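Local coordinates for minor fimbrium tip subunit Mfa3 (Porphyromonas gingivalis ATCC 33277, PDB 5NF4), which forms part of the tip of the minor fimbriae, surface filaments that mediate biofilm formation and adhesion to host cells and other oral bacteria, at residues 205-210 with 247-252; 276-281 with 328-333. One frame throughout, in Å; residues are numbered along the deposited sequence.

Contact 1 (205-210 with 247-252); sequences EGVENL and NQWLGY
With chi1 of 72°, Val207 sends CG2 anti to its backbone N and toward Trp249, while CG1 sits between N and the carbonyl carbon and turns to Asn247. Leu210 extends its CG away from the backbone N (chi1 179°), which carries CD2 out over the same indole. Trp249 is therefore met in two ways by two neighbouring side chains. Leu210 CD2 lies above one face, 3.8 Å from the centroid of the six-membered ring and 17° off the ring normal, a CH-pi contact whose methyl is displaced a little toward the rim. Val207 CG2 instead comes up at the edge, near the ring plane, 3.6 Å from Trp249 CH2. The outer corner of the benzo ring is thus held in an angle between the two residues.

Beside it, Val207 and Asn247 cross at about a right angle; Val207 CG1 is 3.6 Å from Asn247 OD1, a van der Waals contact, and that oxygen has a weak hydrogen bond with Arg242. Val207 is set in a short 3-10 turn, residues 207-209, in which Asn209 N bonds to Gly206 O at 2.9 Å and Leu210 N to Val207 O at 3.1 Å. The turn brings both aliphatic side chains round to the tryptophan.

Trp249 also packs on Ile203 of strand 180-205 and on Leu240 and Arg242 of strand 238-242. The contact thus packs the 3-10 connection between strands 180-205 and 210-216 against the tryptophan of strand 248-254, with strand 238-242, which pairs with both 210-216 and 248-254, beside it.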
loop_
_atom_site.group_PDB
_atom_site.type_symbol
_atom_site.label_atom_id
_atom_site.label_comp_id
_atom_site.label_asym_id
_atom_site.label_seq_id
_atom_site.Cartn_x
_atom_site.Cartn_y
_atom_site.Cartn_z
ATOM N N GLU A 205 22.128 -16.745 -3.472
ATOM C CA GLU A 205 23.504 -17.154 -3.555
ATOM C C GLU A 205 24.423 -15.933 -3.415
ATOM O O GLU A 205 24.087 -14.856 -3.907
ATOM C CB GLU A 205 23.695 -17.908 -4.879
ATOM C CG GLU A 205 25.006 -17.857 -5.549
ATOM C CD GLU A 205 24.998 -18.724 -6.809
ATOM O OE1 GLU A 205 23.963 -19.396 -7.077
ATOM O OE2 GLU A 205 26.015 -18.723 -7.526
ATOM N N GLY A 206 25.552 -16.126 -2.721
ATOM C CA GLY A 206 26.582 -15.106 -2.585
ATOM C C GLY A 206 26.332 -14.031 -1.536
ATOM O O GLY A 206 26.878 -12.924 -1.634
ATOM N N VAL A 207 25.519 -14.344 -0.529
ATOM C CA VAL A 207 25.203 -13.380 0.519
ATOM C C VAL A 207 26.477 -12.987 1.307
ATOM O O VAL A 207 26.519 -11.931 1.941
ATOM C CB VAL A 207 24.111 -13.931 1.483
ATOM C CG1 VAL A 207 24.646 -15.033 2.381
ATOM C CG2 VAL A 207 23.507 -12.807 2.306
ATOM N N GLU A 208 27.507 -13.821 1.232
ATOM C CA GLU A 208 28.808 -13.511 1.843
ATOM C C GLU A 208 29.442 -12.225 1.277
ATOM O O GLU A 208 30.356 -11.652 1.885
ATOM C CB GLU A 208 29.786 -14.659 1.635
ATOM C CG GLU A 208 29.421 -15.936 2.357
ATOM C CD GLU A 208 28.218 -16.625 1.755
ATOM O OE1 GLU A 208 27.957 -16.412 0.547
ATOM O OE2 GLU A 208 27.529 -17.355 2.504
ATOM N N ASN A 209 29.008 -11.827 0.087
ATOM C CA ASN A 209 29.609 -10.696 -0.613
ATOM C C ASN A 209 28.858 -9.413 -0.342
ATOM O O ASN A 209 29.255 -8.362 -0.823
ATOM C CB ASN A 209 29.631 -10.916 -2.127
ATOM C CG ASN A 209 30.467 -12.111 -2.552
ATOM O OD1 ASN A 209 31.543 -12.379 -2.005
ATOM N ND2 ASN A 209 29.980 -12.826 -3.561
ATOM N N LEU A 210 27.761 -9.504 0.406
ATOM C CA LEU A 210 26.832 -8.384 0.527
ATOM C C LEU A 210 27.169 -7.531 1.729
ATOM O O LEU A 210 27.342 -8.048 2.820
ATOM C CB LEU A 210 25.383 -8.880 0.645
ATOM C CG LEU A 210 24.270 -7.834 0.813
ATOM C CD1 LEU A 210 24.111 -6.976 -0.447
ATOM C CD2 LEU A 210 22.935 -8.502 1.173
ATOM N N ASN A 247 18.363 -15.007 4.531
ATOM C CA ASN A 247 18.920 -14.246 3.408
ATOM C C ASN A 247 17.859 -13.393 2.735
ATOM O O ASN A 247 17.938 -13.060 1.539
ATOM C CB ASN A 247 19.581 -15.209 2.421
ATOM C CG ASN A 247 20.783 -15.890 3.019
ATOM O OD1 ASN A 247 21.404 -15.352 3.933
ATOM N ND2 ASN A 247 21.118 -17.087 2.523
ATOM N N GLN A 248 16.877 -13.009 3.547
ATOM C CA GLN A 248 15.795 -12.155 3.127
ATOM C C GLN A 248 15.891 -10.768 3.779
ATOM O O GLN A 248 16.044 -10.668 4.991
ATOM C CB GLN A 248 14.456 -12.794 3.475
ATOM C CG GLN A 248 13.261 -11.898 3.138
ATOM C CD GLN A 248 11.942 -12.513 3.593
ATOM O OE1 GLN A 248 11.856 -13.113 4.673
ATOM N NE2 GLN A 248 10.923 -12.388 2.767
ATOM N N TRP A 249 15.807 -9.730 2.943
ATOM C CA TRP A 249 15.739 -8.323 3.373
ATOM C C TRP A 249 14.406 -7.670 2.988
ATOM O O TRP A 249 13.919 -7.826 1.863
ATOM C CB TRP A 249 16.894 -7.508 2.760
ATOM C CG TRP A 249 18.213 -7.648 3.525
ATOM C CD1 TRP A 249 18.743 -6.739 4.411
ATOM C CD2 TRP A 249 19.146 -8.742 3.475
ATOM N NE1 TRP A 249 19.936 -7.199 4.913
ATOM C CE2 TRP A 249 20.209 -8.428 4.361
ATOM C CE3 TRP A 249 19.186 -9.955 2.778
ATOM C CZ2 TRP A 249 21.298 -9.267 4.549
ATOM C CZ3 TRP A 249 20.270 -10.804 2.978
ATOM C CH2 TRP A 249 21.314 -10.455 3.861
ATOM N N LEU A 250 13.844 -6.875 3.894
ATOM C CA LEU A 250 12.531 -6.262 3.639
ATOM C C LEU A 250 12.537 -4.760 3.803
ATOM O O LEU A 250 13.259 -4.217 4.646
ATOM C CB LEU A 250 11.464 -6.837 4.588
ATOM C CG LEU A 250 11.147 -8.320 4.492
ATOM C CD1 LEU A 250 10.108 -8.663 5.569
ATOM C CD2 LEU A 250 10.634 -8.699 3.093
ATOM N N GLY A 251 11.694 -4.120 3.007
ATOM C CA GLY A 251 11.297 -2.747 3.235
ATOM C C GLY A 251 9.901 -2.480 2.681
ATOM O O GLY A 251 9.261 -3.344 2.050
ATOM N N TYR A 252 9.426 -1.268 2.905
ATOM C CA TYR A 252 8.114 -0.860 2.410
ATOM C C TYR A 252 8.175 0.555 1.888
ATOM O O TYR A 252 9.007 1.344 2.306
ATOM C CB TYR A 252 7.045 -0.959 3.520
ATOM C CG TYR A 252 7.040 -2.280 4.238
ATOM C CD1 TYR A 252 7.897 -2.521 5.305
ATOM C CD2 TYR A 252 6.199 -3.309 3.840
ATOM C CE1 TYR A 252 7.887 -3.721 5.957
ATOM C CE2 TYR A 252 6.190 -4.505 4.503
ATOM C CZ TYR A 252 7.046 -4.710 5.550
ATOM O OH TYR A 252 7.074 -5.912 6.216
#

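Contact 2 (276-281 with 328-333); sequences NFFRLT and YRIKTL
Strands 277-281 and 328-332 run roughly the same way, their axes 27° apart in direction and 10.7 Å apart at closest approach, a separation bridged by side chains and too wide for backbone pairing. Phe278, Leu280, Tyr328 and Ile330, alternate residues on each strand, point into the gap.

The two aromatic rings form a T-shaped pair, with the edge of Phe278 directed at the face of Tyr328. Their centroids are 4.9 Å apart and their planes meet at 69°. Phe278 CE2 stands over the centre of the tyrosine ring, 3.6 Å above its plane, and CZ beside it leans toward Tyr328 CG and CB. Phe278 reaches this position with CG between its own backbone N and carbonyl carbon (chi1 62°).

Next to the tyrosine on the same outer rim of the phenylalanine, Ile330 CD1 lies at the ring edge, near its plane, 3.5 Å from Phe278 CE1. The same methyl meets Leu280 CD1 at 3.8 Å, where the two aliphatic chains reach toward each other tip to tip. Ile330 CD1 is thus shared between Phe278 and Leu280, and Phe278 carries the apolar cluster on to Tyr328. The phenol of Tyr328 finds its polar partner beyond the two strands, its OH hydrogen-bonding that of Tyr304.

This is face-to-face packing of strands in a beta-sandwich arrangement. Strand 277-282 is flanked by strands 210-216 and 287-291, which supply Ile213 against Leu280 and Val290 against Phe278. Strand 324-332 lies between strands 180-205 and 337-345; Val201 packs on Ile330, and Tyr341 meets the ring of Tyr328.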
loop_
_atom_site.group_PDB
_atom_site.type_symbol
_atom_site.label_atom_id
_atom_site.label_comp_id
_atom_site.label_asym_id
_atom_site.label_seq_id
_atom_site.Cartn_x
_atom_site.Cartn_y
_atom_site.Cartn_z
ATOM N N ASN A 276 11.666 4.316 -8.222
ATOM C CA ASN A 276 12.181 3.614 -7.055
ATOM C C ASN A 276 13.209 2.573 -7.464
ATOM O O ASN A 276 13.017 1.863 -8.443
ATOM C CB ASN A 276 11.052 2.909 -6.299
ATOM C CG ASN A 276 10.080 3.860 -5.643
ATOM O OD1 ASN A 276 9.758 4.966 -6.144
ATOM N ND2 ASN A 276 9.612 3.444 -4.511
ATOM N N PHE A 277 14.316 2.474 -6.737
ATOM C CA PHE A 277 15.257 1.406 -7.012
ATOM C C PHE A 277 15.920 0.985 -5.729
ATOM O O PHE A 277 15.906 1.739 -4.751
ATOM C CB PHE A 277 16.324 1.849 -8.036
ATOM C CG PHE A 277 17.250 2.947 -7.549
ATOM C CD1 PHE A 277 16.866 4.285 -7.623
ATOM C CD2 PHE A 277 18.537 2.653 -7.079
ATOM C CE1 PHE A 277 17.731 5.312 -7.206
ATOM C CE2 PHE A 277 19.377 3.655 -6.675
ATOM C CZ PHE A 277 18.995 4.987 -6.749
ATOM N N PHE A 278 16.492 -0.217 -5.724
ATOM C CA PHE A 278 17.302 -0.602 -4.588
ATOM C C PHE A 278 18.738 -0.751 -5.051
ATOM O O PHE A 278 19.025 -1.099 -6.200
ATOM C CB PHE A 278 16.781 -1.858 -3.856
ATOM C CG PHE A 278 16.734 -3.130 -4.663
ATOM C CD1 PHE A 278 17.781 -4.030 -4.623
ATOM C CD2 PHE A 278 15.593 -3.480 -5.373
ATOM C CE1 PHE A 278 17.718 -5.243 -5.323
ATOM C CE2 PHE A 278 15.534 -4.691 -6.077
ATOM C CZ PHE A 278 16.586 -5.565 -6.046
ATOM N N ARG A 279 19.612 -0.352 -4.148
ATOM C CA ARG A 279 21.051 -0.355 -4.368
ATOM C C ARG A 279 21.729 -1.430 -3.541
ATOM O O ARG A 279 21.630 -1.431 -2.315
ATOM C CB ARG A 279 21.592 1.019 -4.025
ATOM C CG ARG A 279 23.090 1.083 -3.955
ATOM C CD ARG A 279 23.540 2.519 -3.809
ATOM N NE ARG A 279 23.322 3.274 -5.038
ATOM C CZ ARG A 279 22.926 4.544 -5.096
ATOM N NH1 ARG A 279 22.662 5.229 -3.985
ATOM N NH2 ARG A 279 22.783 5.129 -6.284
ATOM N N LEU A 280 22.427 -2.347 -4.214
ATOM C CA LEU A 280 23.180 -3.388 -3.539
ATOM C C LEU A 280 24.610 -3.000 -3.550
ATOM O O LEU A 280 25.166 -2.773 -4.616
ATOM C CB LEU A 280 23.043 -4.731 -4.242
ATOM C CG LEU A 280 21.650 -5.267 -4.520
ATOM C CD1 LEU A 280 21.822 -6.433 -5.455
ATOM C CD2 LEU A 280 21.003 -5.699 -3.235
ATOM N N THR A 281 25.205 -2.961 -2.365
ATOM C CA THR A 281 26.621 -2.713 -2.219
ATOM C C THR A 281 27.314 -3.942 -1.688
ATOM O O THR A 281 26.901 -4.501 -0.659
ATOM C CB THR A 281 26.882 -1.540 -1.280
ATOM O OG1 THR A 281 26.243 -0.390 -1.819
ATOM C CG2 THR A 281 28.377 -1.258 -1.159
ATOM N N TYR A 328 12.300 -10.062 -5.223
ATOM C CA TYR A 328 13.537 -10.241 -5.967
ATOM C C TYR A 328 14.332 -11.406 -5.419
ATOM O O TYR A 328 14.422 -11.624 -4.199
ATOM C CB TYR A 328 14.377 -8.945 -5.924
ATOM C CG TYR A 328 13.672 -7.847 -6.664
ATOM C CD1 TYR A 328 12.699 -7.083 -6.037
ATOM C CD2 TYR A 328 13.925 -7.613 -8.014
ATOM C CE1 TYR A 328 12.025 -6.094 -6.718
ATOM C CE2 TYR A 328 13.242 -6.624 -8.708
ATOM C CZ TYR A 328 12.306 -5.865 -8.051
ATOM O OH TYR A 328 11.615 -4.904 -8.743
ATOM N N ARG A 329 14.866 -12.190 -6.350
ATOM C CA ARG A 329 15.751 -13.294 -6.035
ATOM C C ARG A 329 17.060 -12.944 -6.711
ATOM O O ARG A 329 17.126 -12.825 -7.937
ATOM C CB ARG A 329 15.157 -14.632 -6.520
ATOM C CG ARG A 329 13.763 -14.836 -5.930
ATOM C CD ARG A 329 13.014 -15.993 -6.511
ATOM N NE ARG A 329 12.607 -15.836 -7.909
ATOM C CZ ARG A 329 11.651 -15.024 -8.354
ATOM N NH1 ARG A 329 11.003 -14.202 -7.533
ATOM N NH2 ARG A 329 11.368 -15.014 -9.649
ATOM N N ILE A 330 18.086 -12.737 -5.892
ATOM C CA ILE A 330 19.376 -12.228 -6.372
ATOM C C ILE A 330 20.552 -13.168 -6.106
ATOM O O ILE A 330 20.691 -13.717 -5.011
ATOM C CB ILE A 330 19.680 -10.871 -5.725
ATOM C CG1 ILE A 330 18.567 -9.878 -6.037
ATOM C CG2 ILE A 330 21.071 -10.349 -6.217
ATOM C CD1 ILE A 330 18.689 -8.600 -5.292
ATOM N N LYS A 331 21.388 -13.357 -7.132
ATOM C CA LYS A 331 22.654 -14.091 -7.008
ATOM C C LYS A 331 23.785 -13.082 -7.088
ATOM O O LYS A 331 23.885 -12.349 -8.067
ATOM C CB LYS A 331 22.824 -15.141 -8.111
ATOM C CG LYS A 331 21.801 -16.256 -8.102
ATOM C CD LYS A 331 22.039 -17.228 -9.251
ATOM C CE LYS A 331 20.961 -18.314 -9.325
ATOM N NZ LYS A 331 21.266 -19.329 -10.397
ATOM N N THR A 332 24.625 -13.046 -6.058
ATOM C CA THR A 332 25.781 -12.152 -6.012
ATOM C C THR A 332 27.038 -12.914 -6.385
ATOM O O THR A 332 27.549 -13.728 -5.615
ATOM C CB THR A 332 25.955 -11.532 -4.629
ATOM O OG1 THR A 332 24.685 -11.084 -4.157
ATOM C CG2 THR A 332 26.905 -10.364 -4.688
ATOM N N LEU A 333 27.516 -12.664 -7.595
ATOM C CA LEU A 333 28.713 -13.316 -8.083
ATOM C C LEU A 333 29.844 -12.307 -7.989
ATOM O O LEU A 333 29.596 -11.142 -7.684
ATOM C CB LEU A 333 28.482 -13.824 -9.506
ATOM C CG LEU A 333 27.126 -14.530 -9.636
ATOM C CD1 LEU A 333 26.888 -14.975 -11.060
ATOM C CD2 LEU A 333 27.057 -15.717 -8.668
#

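Overall arrangement
Both contacts lie on the same side of the chain's centre, with their own centres about 8 Å apart. Contact 2 is buried and wholly apolar where its strands meet, whereas contact 1 is partly buried and adds the amide of Asn247, beside Val207, to an otherwise apolar contact. In contact 1 the indole takes aliphatic groups over a face and at an edge; contact 2 adds a ring-on-ring pair to its aliphatic contacts. Strand 180-205 serves both, pairing antiparallel with strand 248-254 and parallel with strand 324-332. The segments also touch directly: Glu205 O and Thr332 N, 2.9 Å apart, probably form a hydrogen bond, joining the start of 205-210 to the end of strand 324-332.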